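Local coordinates for ABC transporter, substrate-binding protein (Clostridium perfringens, PDB 4EDP) that probably binds a solute outside the cell and delivers it to an ABC transporter for uptake, as other bacterial extracellular solute-binding proteins do, at residues S95-G100 / F264-I269; S118-N121 / S126-E129; E157-P162 / I231-A236; E183-K188 / K203-L208. All coordinates share one frame; numbering follows the deposited sequence.

Overall arrangement
Coming from the N terminus, the chain opens contact 1 at helix 94-103 and closes it only at strand 262-269, so the other three contacts all nest inside that loop. Contact 2 closes a short turn, 118-121 onto helix 125-130, and touches contact 1 where F264 packs on S126 and T127. Contact 3 then runs from 157-162 to strand 233-237 and encloses contact 4, which joins helices 178-189 and 199-208; W160 and L159 bring these two together. None cross. Contacts 1 and 3 lie on opposite sides of the chain's centre, their own centres about 31 Å apart, consistent with the two lobes of a solute-binding protein.

Contact 1: S95-G100 / F264-I269; sequences SFAEQG and FNTINI
T266 carries its hydroxyl between its own backbone N and carbonyl carbon (chi1 68°), and N268 swings its CG beside its backbone N (chi1 -84°); both groups thereby face the A97 methyl from the strand side, about 60° apart as seen from A97 CB. The hydroxyl comes closest, with T266 OG1 3.3 Å from A97 CB. From two residues further along the same strand, the amide of N268 arrives by its nitrogen, ND2 lying 3.7 Å from A97 CB. The A97 methyl touches each through van der Waals contact. Across the segments, the nearest backbones are those of A97 and T266, whose CA atoms are 7.1 Å apart. In the fold, helix 94-103 follows strand 89-93 and turns back to pack over strand 262-269, the antiparallel neighbour of 89-93; T266 and N268 pair through their backbones with L92 and T90. I267 faces the other way, onto I283 and A286 of helix 276-286, so the sheet has a helix on each face here. The oxygen of the N268 amide is engaged as well: OD1 accepts a hydrogen bond from the backbone N of G133, which helps fix the rotation that puts ND2 over A97.

Contact 2: S118-N121 / S126-E129; sequences SEMN and STVE
The short helix 125-130 and the loop that leads into it fold against each other here, a local turn-back in which M120 reaches across to the second and third residues of segment 126-129. Its side chain sets off with CG beside the backbone N, then bends at the thioether (chi3 71°), which turns the terminal methyl in toward T127 while the sulfur stays over V128. M120 SD meets one methyl branch of V128 at 3.6 Å from CG2, and M120 CE stays with the same branch at 3.8 Å from V128 CG2. The terminal methyl also reaches T127: CE lies 3.7 Å from T127 OG1, the two side chains running at about a right angle. The backbones themselves keep well apart, with 9.0 Å between the CA atoms of M120 and V128, so the long, flexible methionine spans the gap. M120 is buried and also touches P134 and L287, while V128 extends the apolar patch to Y111. The T127 hydroxyl is occupied elsewhere, hydrogen-bonded to the carbonyl of A124 one turn back in the chain and to the backbone N of A135. M120 CE therefore rests against an oxygen already tied to the backbone, and the attraction across this contact is probably mostly dispersion between the thioether and the methyl groups.

Contact 3: E157-P162 / I231-A236; sequences EDLWKP and IVAAVA
The 3-10 turn at 157-160 sits over strand 233-237 with 8.2 Å between the CA atoms of L159 and A233, close enough for one leucine to fill the interval. L159 points at the strand and puts its two methyls on different residues. Its CG stands beside the backbone N (chi1 -67°), and the fork beyond it sends L159 CD1 to V235 CG2 at 3.5 Å, tighter than methyl groups usually pack. The other methyl is looser: L159 CD2 is 4.5 Å from A233 CB. L159 and V235 cross at about a right angle and touch through one branch each. Between A233 and V235 the strand alternates, and A234 turns to the opposite face, where it meets F226 of helix 219-227. The named neighbours of the leucine-valine pair, I143 on L159 and W156 and I141 on V235, are largely apolar. The turn is tied down by its backbone too, since the carbonyls of L159 and K161 both accept from the side-chain amide of N211. Strand 233-237 lies between strand 168-171, to which it is parallel, and the antiparallel strand 135-145; such a mixed sheet, with a helix on one face and this leucine-bearing turn on the other, fits the alpha/beta lobe of a periplasmic-binding-protein fold.

Contact 4: E183-K188 / K203-L208; sequences EIAAEK and KELEAL
A185 and L205 make the close-packed half of this contact, where two helices cross nearly at right angles. A185 CB lies 3.7 Å from L205 CG, pressing on the branch point of the leucine, with the CD2 methyl next to it. With the small A185 at the crossing, the backbones come close: 5.6 Å separates the CA atoms of A185 and E204, and the short helical axes approach to 8.9 Å at an angle of 96°. E204 lies over the same alanine, its CG 3.6 Å from A185 O, so the glutamate's aliphatic part rests against that carbonyl. L205 continues inward to W346 and M350 of helix 332-350.

Toward solvent the contact changes character. K188 and E204, both partly exposed, form a salt bridge, K188 NZ to E204 OE1 at 3.1 Å. The lysine starts with CG anti to its backbone N (chi1 176°) and bends at chi2 and chi4, curling its ammonium back over the carboxylate; it meets OE1 from above the carboxylate plane, 46° out of it. The side chains cross at about a right angle, and K188 CG also leans on the acid group, 3.4 Å from E204 OE1. K188 has a second partner in W160, a cation-pi contact that probably steadies its curl. This is a near-perpendicular helix-helix crossing, closed by an alanine-leucine contact on the buried side and an ion pair on the more exposed side, joining helices 178-189 and 199-208 in what is probably one lobe of the periplasmic-binding-protein fold.

Contact 1: S95-G100 / F264-I269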
loop_
_atom_site.group_PDB
_atom_site.type_symbol
_atom_site.label_atom_id
_atom_site.label_comp_id
_atom_site.label_asym_id
_atom_site.label_seq_id
_atom_site.Cartn_x
_atom_site.Cartn_y
_atom_site.Cartn_z
ATOM N N SER A 95 6.266 -3.195 2.865
ATOM C CA SER A 95 7.562 -3.515 2.229
ATOM C C SER A 95 8.726 -3.178 3.155
ATOM O O SER A 95 9.703 -3.922 3.218
ATOM C CB SER A 95 7.746 -2.789 0.895
ATOM O OG SER A 95 7.830 -1.391 1.079
ATOM N N PHE A 96 8.616 -2.060 3.862
ATOM C CA PHE A 96 9.635 -1.631 4.810
ATOM C C PHE A 96 9.497 -2.392 6.119
ATOM O O PHE A 96 10.505 -2.760 6.727
ATOM C CB PHE A 96 9.546 -0.120 5.073
ATOM C CG PHE A 96 9.994 0.716 3.915
ATOM C CD1 PHE A 96 11.326 1.072 3.782
ATOM C CD2 PHE A 96 9.099 1.146 2.960
ATOM C CE1 PHE A 96 11.754 1.840 2.713
ATOM C CE2 PHE A 96 9.524 1.902 1.895
ATOM C CZ PHE A 96 10.853 2.253 1.772
ATOM N N ALA A 97 8.263 -2.655 6.550
ATOM C CA ALA A 97 8.066 -3.402 7.788
ATOM C C ALA A 97 8.751 -4.762 7.691
ATOM O O ALA A 97 9.380 -5.203 8.652
ATOM C CB ALA A 97 6.585 -3.564 8.129
ATOM N N GLU A 98 8.645 -5.409 6.531
ATOM C CA GLU A 98 9.243 -6.729 6.323
ATOM C C GLU A 98 10.775 -6.672 6.452
ATOM O O GLU A 98 11.406 -7.616 6.931
ATOM C CB GLU A 98 8.794 -7.305 4.968
ATOM C CG GLU A 98 9.178 -8.765 4.736
ATOM C CD GLU A 98 10.679 -8.971 4.515
ATOM O OE1 GLU A 98 11.340 -8.036 4.030
ATOM O OE2 GLU A 98 11.190 -10.076 4.804
ATOM N N GLN A 99 11.376 -5.562 6.040
ATOM C CA GLN A 99 12.814 -5.402 6.178
ATOM C C GLN A 99 13.169 -5.307 7.670
ATOM O O GLN A 99 14.211 -5.792 8.089
ATOM C CB GLN A 99 13.297 -4.173 5.443
ATOM C CG GLN A 99 12.957 -4.188 3.993
ATOM C CD GLN A 99 13.480 -2.974 3.291
ATOM O OE1 GLN A 99 14.652 -2.629 3.422
ATOM N NE2 GLN A 99 12.617 -2.316 2.537
ATOM N N GLY A 100 12.316 -4.660 8.462
ATOM C CA GLY A 100 12.547 -4.568 9.898
ATOM C C GLY A 100 12.406 -5.939 10.544
ATOM O O GLY A 100 13.197 -6.315 11.408
ATOM N N PHE A 264 -0.496 -2.671 1.981
ATOM C CA PHE A 264 -0.859 -2.348 3.363
ATOM C C PHE A 264 0.194 -1.515 4.073
ATOM O O PHE A 264 1.366 -1.542 3.698
ATOM C CB PHE A 264 -0.935 -3.659 4.183
ATOM C CG PHE A 264 -1.884 -4.707 3.618
ATOM C CD1 PHE A 264 -3.249 -4.535 3.695
ATOM C CD2 PHE A 264 -1.403 -5.859 3.042
ATOM C CE1 PHE A 264 -4.131 -5.477 3.178
ATOM C CE2 PHE A 264 -2.285 -6.805 2.531
ATOM C CZ PHE A 264 -3.644 -6.603 2.586
ATOM N N ASN A 265 -0.233 -0.797 5.114
ATOM C CA ASN A 265 0.674 -0.150 6.042
ATOM C C ASN A 265 0.398 -0.934 7.324
ATOM O O ASN A 265 -0.748 -1.284 7.609
ATOM C CB ASN A 265 0.407 1.341 6.235
ATOM C CG ASN A 265 0.676 2.141 4.975
ATOM O OD1 ASN A 265 1.455 1.719 4.110
ATOM N ND2 ASN A 265 0.065 3.305 4.880
ATOM N N THR A 266 1.436 -1.202 8.104
ATOM C CA THR A 266 1.295 -1.996 9.304
ATOM C C THR A 266 1.867 -1.312 10.533
ATOM O O THR A 266 2.595 -0.333 10.421
ATOM C CB THR A 266 2.060 -3.337 9.145
ATOM O OG1 THR A 266 3.472 -3.099 9.103
ATOM C CG2 THR A 266 1.617 -4.102 7.888
ATOM N N ILE A 267 1.537 -1.842 11.709
ATOM C CA ILE A 267 2.080 -1.320 12.971
ATOM C C ILE A 267 2.767 -2.477 13.682
ATOM O O ILE A 267 2.158 -3.534 13.901
ATOM C CB ILE A 267 1.004 -0.775 13.943
ATOM C CG1 ILE A 267 0.075 0.208 13.258
ATOM C CG2 ILE A 267 1.674 -0.143 15.188
ATOM C CD1 ILE A 267 -1.118 0.630 14.115
ATOM N N ASN A 268 4.032 -2.271 14.028
ATOM C CA ASN A 268 4.846 -3.246 14.744
ATOM C C ASN A 268 5.274 -2.766 16.122
ATOM O O ASN A 268 5.347 -1.546 16.385
ATOM C CB ASN A 268 6.105 -3.542 13.924
ATOM C CG ASN A 268 5.866 -4.567 12.878
ATOM O OD1 ASN A 268 5.916 -5.764 13.171
ATOM N ND2 ASN A 268 5.628 -4.122 11.629
ATOM N N ILE A 269 5.547 -3.722 16.998
ATOM C CA ILE A 269 6.062 -3.424 18.317
ATOM C C ILE A 269 7.573 -3.637 18.285
ATOM O O ILE A 269 8.059 -4.703 17.906
ATOM C CB ILE A 269 5.456 -4.325 19.425
ATOM C CG1 ILE A 269 3.948 -4.095 19.537
ATOM C CG2 ILE A 269 6.125 -4.019 20.769
ATOM C CD1 ILE A 269 3.257 -4.911 20.653
#

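Contact 2: S118-N121 / S126-E129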
loop_
_atom_site.group_PDB
_atom_site.type_symbol
_atom_site.label_atom_id
_atom_site.label_comp_id
_atom_site.label_asym_id
_atom_site.label_seq_id
_atom_site.Cartn_x
_atom_site.Cartn_y
_atom_site.Cartn_z
ATOM N N SER A 118 -9.520 -9.975 15.006
ATOM C CA SER A 118 -10.550 -10.916 14.535
ATOM C C SER A 118 -11.495 -10.246 13.545
ATOM O O SER A 118 -12.158 -10.928 12.753
ATOM C CB SER A 118 -11.368 -11.508 15.691
ATOM O OG SER A 118 -12.261 -10.552 16.278
ATOM N N GLU A 119 -11.544 -8.920 13.573
ATOM C CA GLU A 119 -12.447 -8.172 12.703
ATOM C C GLU A 119 -11.827 -7.750 11.364
ATOM O O GLU A 119 -12.498 -7.158 10.529
ATOM C CB GLU A 119 -13.006 -6.965 13.479
ATOM C CG GLU A 119 -13.846 -7.392 14.673
ATOM C CD GLU A 119 -14.335 -6.250 15.557
ATOM O OE1 GLU A 119 -14.169 -5.053 15.234
ATOM O OE2 GLU A 119 -14.894 -6.574 16.614
ATOM N N MET A 120 -10.564 -8.092 11.140
ATOM C CA MET A 120 -9.881 -7.743 9.903
ATOM C C MET A 120 -10.479 -8.516 8.734
ATOM O O MET A 120 -10.960 -9.644 8.910
ATOM C CB MET A 120 -8.377 -8.029 10.034
ATOM C CG MET A 120 -7.671 -7.029 10.992
ATOM S SD MET A 120 -5.981 -7.446 11.484
ATOM C CE MET A 120 -5.088 -7.169 9.938
ATOM N N ASN A 121 -10.480 -7.911 7.550
ATOM C CA ASN A 121 -11.007 -8.602 6.377
ATOM C C ASN A 121 -10.013 -9.717 6.025
ATOM O O ASN A 121 -8.871 -9.679 6.467
ATOM C CB ASN A 121 -11.309 -7.631 5.230
ATOM C CG ASN A 121 -10.087 -6.932 4.695
ATOM O OD1 ASN A 121 -9.116 -7.571 4.280
ATOM N ND2 ASN A 121 -10.167 -5.601 4.602
ATOM N N SER A 126 -3.847 -11.720 6.063
ATOM C CA SER A 126 -2.570 -12.278 5.619
ATOM C C SER A 126 -1.405 -11.722 6.489
ATOM O O SER A 126 -0.412 -12.414 6.722
ATOM C CB SER A 126 -2.341 -11.962 4.139
ATOM O OG SER A 126 -2.237 -10.565 3.924
ATOM N N THR A 127 -1.505 -10.478 6.969
ATOM C CA THR A 127 -0.452 -9.927 7.813
ATOM C C THR A 127 -0.480 -10.563 9.206
ATOM O O THR A 127 0.547 -10.682 9.840
ATOM C CB THR A 127 -0.529 -8.378 7.904
ATOM O OG1 THR A 127 -1.756 -7.984 8.503
ATOM C CG2 THR A 127 -0.447 -7.780 6.501
ATOM N N VAL A 128 -1.664 -10.917 9.697
ATOM C CA VAL A 128 -1.781 -11.594 10.998
ATOM C C VAL A 128 -1.119 -12.991 10.901
ATOM O O VAL A 128 -0.358 -13.413 11.790
ATOM C CB VAL A 128 -3.248 -11.727 11.414
ATOM C CG1 VAL A 128 -3.363 -12.508 12.726
ATOM C CG2 VAL A 128 -3.902 -10.345 11.554
ATOM N N GLU A 129 -1.406 -13.694 9.813
ATOM C CA GLU A 129 -0.850 -15.015 9.590
ATOM C C GLU A 129 0.682 -14.948 9.513
ATOM O O GLU A 129 1.370 -15.898 9.909
ATOM C CB GLU A 129 -1.461 -15.643 8.321
ATOM C CG GLU A 129 -0.896 -17.014 7.991
ATOM C CD GLU A 129 -1.541 -17.678 6.786
ATOM O OE1 GLU A 129 -2.684 -17.326 6.416
ATOM O OE2 GLU A 129 -0.891 -18.574 6.211
#

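Contact 3: E157-P162 / I231-A236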
loop_
_atom_site.group_PDB
_atom_site.type_symbol
_atom_site.label_atom_id
_atom_site.label_comp_id
_atom_site.label_asym_id
_atom_site.label_seq_id
_atom_site.Cartn_x
_atom_site.Cartn_y
_atom_site.Cartn_z
ATOM N N GLU A 157 -4.294 -7.594 -18.951
ATOM C CA GLU A 157 -3.677 -8.017 -20.202
ATOM C C GLU A 157 -3.959 -7.070 -21.373
ATOM O O GLU A 157 -3.160 -7.000 -22.310
ATOM C CB GLU A 157 -4.078 -9.446 -20.554
ATOM C CG GLU A 157 -3.581 -10.501 -19.529
ATOM C CD GLU A 157 -4.366 -10.619 -18.218
ATOM O OE1 GLU A 157 -5.428 -9.958 -18.017
ATOM O OE2 GLU A 157 -3.911 -11.452 -17.380
ATOM N N ASP A 158 -5.084 -6.359 -21.314
ATOM C CA ASP A 158 -5.450 -5.389 -22.359
ATOM C C ASP A 158 -4.431 -4.246 -22.467
ATOM O O ASP A 158 -4.371 -3.569 -23.495
ATOM C CB ASP A 158 -6.867 -4.812 -22.159
ATOM C CG ASP A 158 -7.978 -5.798 -22.471
ATOM O OD1 ASP A 158 -7.774 -6.769 -23.241
ATOM O OD2 ASP A 158 -9.092 -5.562 -21.963
ATOM N N LEU A 159 -3.626 -4.023 -21.428
ATOM C CA LEU A 159 -2.602 -2.963 -21.478
ATOM C C LEU A 159 -1.549 -3.244 -22.562
ATOM O O LEU A 159 -0.864 -2.330 -23.009
ATOM C CB LEU A 159 -1.918 -2.804 -20.109
ATOM C CG LEU A 159 -2.819 -2.266 -18.981
ATOM C CD1 LEU A 159 -2.082 -2.358 -17.632
ATOM C CD2 LEU A 159 -3.285 -0.833 -19.259
ATOM N N TRP A 160 -1.440 -4.504 -22.978
ATOM C CA TRP A 160 -0.515 -4.927 -24.035
ATOM C C TRP A 160 -1.036 -4.753 -25.459
ATOM O O TRP A 160 -0.297 -4.989 -26.412
ATOM C CB TRP A 160 -0.110 -6.393 -23.840
ATOM C CG TRP A 160 0.990 -6.641 -22.835
ATOM C CD1 TRP A 160 2.284 -6.935 -23.128
ATOM C CD2 TRP A 160 0.905 -6.614 -21.394
ATOM N NE1 TRP A 160 3.016 -7.077 -21.979
ATOM C CE2 TRP A 160 2.198 -6.887 -20.899
ATOM C CE3 TRP A 160 -0.123 -6.380 -20.483
ATOM C CZ2 TRP A 160 2.485 -6.934 -19.544
ATOM C CZ3 TRP A 160 0.162 -6.433 -19.135
ATOM C CH2 TRP A 160 1.454 -6.706 -18.675
ATOM N N LYS A 161 -2.283 -4.333 -25.623
ATOM C CA LYS A 161 -2.871 -4.152 -26.959
ATOM C C LYS A 161 -2.070 -3.194 -27.824
ATOM O O LYS A 161 -1.643 -2.139 -27.363
ATOM C CB LYS A 161 -4.308 -3.644 -26.862
ATOM C CG LYS A 161 -5.281 -4.732 -26.430
ATOM C CD LYS A 161 -6.637 -4.212 -26.012
ATOM C CE LYS A 161 -7.345 -3.434 -27.069
ATOM N NZ LYS A 161 -8.790 -3.311 -26.656
ATOM N N PRO A 162 -1.884 -3.560 -29.088
ATOM C CA PRO A 162 -1.114 -2.739 -30.028
ATOM C C PRO A 162 -1.731 -1.366 -30.242
ATOM O O PRO A 162 -1.027 -0.428 -30.614
ATOM C CB PRO A 162 -1.115 -3.567 -31.301
ATOM C CG PRO A 162 -2.251 -4.509 -31.162
ATOM C CD PRO A 162 -2.382 -4.795 -29.713
ATOM N N ILE A 231 -1.386 10.408 -22.333
ATOM C CA ILE A 231 -1.737 9.021 -22.067
ATOM C C ILE A 231 -3.252 8.887 -22.066
ATOM O O ILE A 231 -3.982 9.855 -21.828
ATOM C CB ILE A 231 -1.156 8.481 -20.719
ATOM C CG1 ILE A 231 -1.654 9.317 -19.530
ATOM C CG2 ILE A 231 0.381 8.451 -20.744
ATOM C CD1 ILE A 231 -1.137 8.866 -18.149
ATOM N N VAL A 232 -3.694 7.671 -22.359
ATOM C CA VAL A 232 -5.093 7.253 -22.363
ATOM C C VAL A 232 -5.363 6.356 -21.156
ATOM O O VAL A 232 -6.505 6.220 -20.716
ATOM C CB VAL A 232 -5.390 6.423 -23.629
ATOM C CG1 VAL A 232 -6.646 5.604 -23.480
ATOM C CG2 VAL A 232 -5.451 7.348 -24.853
ATOM N N ALA A 233 -4.313 5.712 -20.638
ATOM C CA ALA A 233 -4.457 4.800 -19.493
ATOM C C ALA A 233 -3.252 4.778 -18.572
ATOM O O ALA A 233 -2.120 5.013 -19.002
ATOM C CB ALA A 233 -4.724 3.359 -19.985
ATOM N N ALA A 234 -3.497 4.510 -17.295
ATOM C CA ALA A 234 -2.412 4.364 -16.330
ATOM C C ALA A 234 -2.758 3.355 -15.245
ATOM O O ALA A 234 -3.912 3.280 -14.798
ATOM C CB ALA A 234 -2.046 5.723 -15.666
ATOM N N VAL A 235 -1.782 2.554 -14.844
ATOM C CA VAL A 235 -1.970 1.669 -13.700
ATOM C C VAL A 235 -1.690 2.616 -12.534
ATOM O O VAL A 235 -0.596 3.167 -12.437
ATOM C CB VAL A 235 -0.998 0.485 -13.693
ATOM C CG1 VAL A 235 -1.073 -0.265 -12.374
ATOM C CG2 VAL A 235 -1.255 -0.425 -14.884
ATOM N N ALA A 236 -2.668 2.818 -11.665
ATOM C CA ALA A 236 -2.530 3.793 -10.604
ATOM C C ALA A 236 -3.372 3.476 -9.374
ATOM O O ALA A 236 -4.368 2.770 -9.443
ATOM C CB ALA A 236 -2.937 5.142 -11.140
#

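Contact 4: E183-K188 / K203-L208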
loop_
_atom_site.group_PDB
_atom_site.type_symbol
_atom_site.label_atom_id
_atom_site.label_comp_id
_atom_site.label_asym_id
_atom_site.label_seq_id
_atom_site.Cartn_x
_atom_site.Cartn_y
_atom_site.Cartn_z
ATOM N N GLU A 183 4.045 -8.414 -10.882
ATOM C CA GLU A 183 3.120 -9.548 -10.704
ATOM C C GLU A 183 2.016 -9.560 -11.760
ATOM O O GLU A 183 1.566 -10.638 -12.197
ATOM C CB GLU A 183 2.607 -9.666 -9.260
ATOM C CG GLU A 183 3.760 -9.960 -8.287
ATOM C CD GLU A 183 3.373 -10.651 -6.996
ATOM O OE1 GLU A 183 2.196 -11.027 -6.825
ATOM O OE2 GLU A 183 4.297 -10.899 -6.164
ATOM N N ILE A 184 1.588 -8.378 -12.189
ATOM C CA ILE A 184 0.621 -8.255 -13.266
ATOM C C ILE A 184 1.212 -8.872 -14.549
ATOM O O ILE A 184 0.542 -9.643 -15.243
ATOM C CB ILE A 184 0.241 -6.767 -13.485
ATOM C CG1 ILE A 184 -0.711 -6.297 -12.373
ATOM C CG2 ILE A 184 -0.397 -6.599 -14.873
ATOM C CD1 ILE A 184 -0.857 -4.780 -12.279
ATOM N N ALA A 185 2.474 -8.566 -14.835
ATOM C CA ALA A 185 3.182 -9.115 -15.995
ATOM C C ALA A 185 3.334 -10.624 -15.854
ATOM O O ALA A 185 3.214 -11.361 -16.848
ATOM C CB ALA A 185 4.549 -8.429 -16.145
ATOM N N ALA A 186 3.576 -11.093 -14.625
ATOM C CA ALA A 186 3.661 -12.532 -14.354
ATOM C C ALA A 186 2.331 -13.226 -14.695
ATOM O O ALA A 186 2.338 -14.351 -15.207
ATOM C CB ALA A 186 4.024 -12.815 -12.897
ATOM N N GLU A 187 1.203 -12.591 -14.374
ATOM C CA GLU A 187 -0.105 -13.177 -14.707
ATOM C C GLU A 187 -0.239 -13.348 -16.215
ATOM O O GLU A 187 -0.699 -14.383 -16.676
ATOM C CB GLU A 187 -1.285 -12.319 -14.238
ATOM C CG GLU A 187 -1.388 -12.047 -12.765
ATOM C CD GLU A 187 -2.768 -11.453 -12.406
ATOM O OE1 GLU A 187 -3.790 -12.106 -12.736
ATOM O OE2 GLU A 187 -2.824 -10.351 -11.809
ATOM N N LYS A 188 0.150 -12.318 -16.956
ATOM C CA LYS A 188 0.135 -12.301 -18.422
ATOM C C LYS A 188 0.990 -13.462 -18.944
ATOM O O LYS A 188 0.576 -14.207 -19.835
ATOM C CB LYS A 188 0.695 -10.958 -18.891
ATOM C CG LYS A 188 0.884 -10.706 -20.422
ATOM C CD LYS A 188 -0.405 -10.471 -21.158
ATOM C CE LYS A 188 -0.146 -10.002 -22.585
ATOM N NZ LYS A 188 0.781 -10.883 -23.312
ATOM N N LYS A 203 9.993 -10.674 -19.280
ATOM C CA LYS A 203 9.880 -10.813 -20.731
ATOM C C LYS A 203 8.565 -10.171 -21.189
ATOM O O LYS A 203 8.512 -9.582 -22.280
ATOM C CB LYS A 203 9.959 -12.271 -21.184
ATOM C CG LYS A 203 11.326 -12.927 -21.019
ATOM C CD LYS A 203 12.406 -12.267 -21.873
ATOM C CE LYS A 203 13.721 -13.041 -21.782
ATOM N NZ LYS A 203 14.790 -12.462 -22.653
ATOM N N GLU A 204 7.507 -10.274 -20.377
ATOM C CA GLU A 204 6.231 -9.628 -20.723
ATOM C C GLU A 204 6.373 -8.109 -20.597
ATOM O O GLU A 204 5.789 -7.364 -21.378
ATOM C CB GLU A 204 5.062 -10.137 -19.890
ATOM C CG GLU A 204 4.665 -11.569 -20.183
ATOM C CD GLU A 204 4.070 -11.760 -21.584
ATOM O OE1 GLU A 204 3.736 -10.777 -22.273
ATOM O OE2 GLU A 204 3.916 -12.915 -21.989
ATOM N N LEU A 205 7.143 -7.649 -19.629
ATOM C CA LEU A 205 7.387 -6.204 -19.490
ATOM C C LEU A 205 8.141 -5.674 -20.719
ATOM O O LEU A 205 7.866 -4.555 -21.173
ATOM C CB LEU A 205 8.092 -5.876 -18.180
ATOM C CG LEU A 205 7.225 -6.058 -16.921
ATOM C CD1 LEU A 205 8.060 -5.958 -15.674
ATOM C CD2 LEU A 205 6.088 -5.006 -16.885
ATOM N N GLU A 206 9.094 -6.445 -21.254
ATOM C CA GLU A 206 9.776 -6.028 -22.487
ATOM C C GLU A 206 8.742 -5.847 -23.589
ATOM O O GLU A 206 8.800 -4.878 -24.376
ATOM C CB GLU A 206 10.801 -7.072 -22.993
ATOM C CG GLU A 206 11.972 -7.288 -22.136
ATOM C CD GLU A 206 12.979 -8.267 -22.753
ATOM O OE1 GLU A 206 12.641 -8.983 -23.726
ATOM O OE2 GLU A 206 14.116 -8.308 -22.255
ATOM N N ALA A 207 7.804 -6.793 -23.664
ATOM C CA ALA A 207 6.768 -6.756 -24.683
ATOM C C ALA A 207 5.830 -5.560 -24.522
ATOM O O ALA A 207 5.215 -5.119 -25.491
ATOM C CB ALA A 207 5.969 -8.061 -24.702
ATOM N N LEU A 208 5.714 -5.033 -23.308
ATOM C CA LEU A 208 4.825 -3.889 -23.067
ATOM C C LEU A 208 5.461 -2.543 -23.454
ATOM O O LEU A 208 4.756 -1.537 -23.603
ATOM C CB LEU A 208 4.478 -3.846 -21.580
ATOM C CG LEU A 208 3.469 -2.827 -21.085
ATOM C CD1 LEU A 208 2.090 -3.089 -21.743
ATOM C CD2 LEU A 208 3.372 -2.914 -19.559
#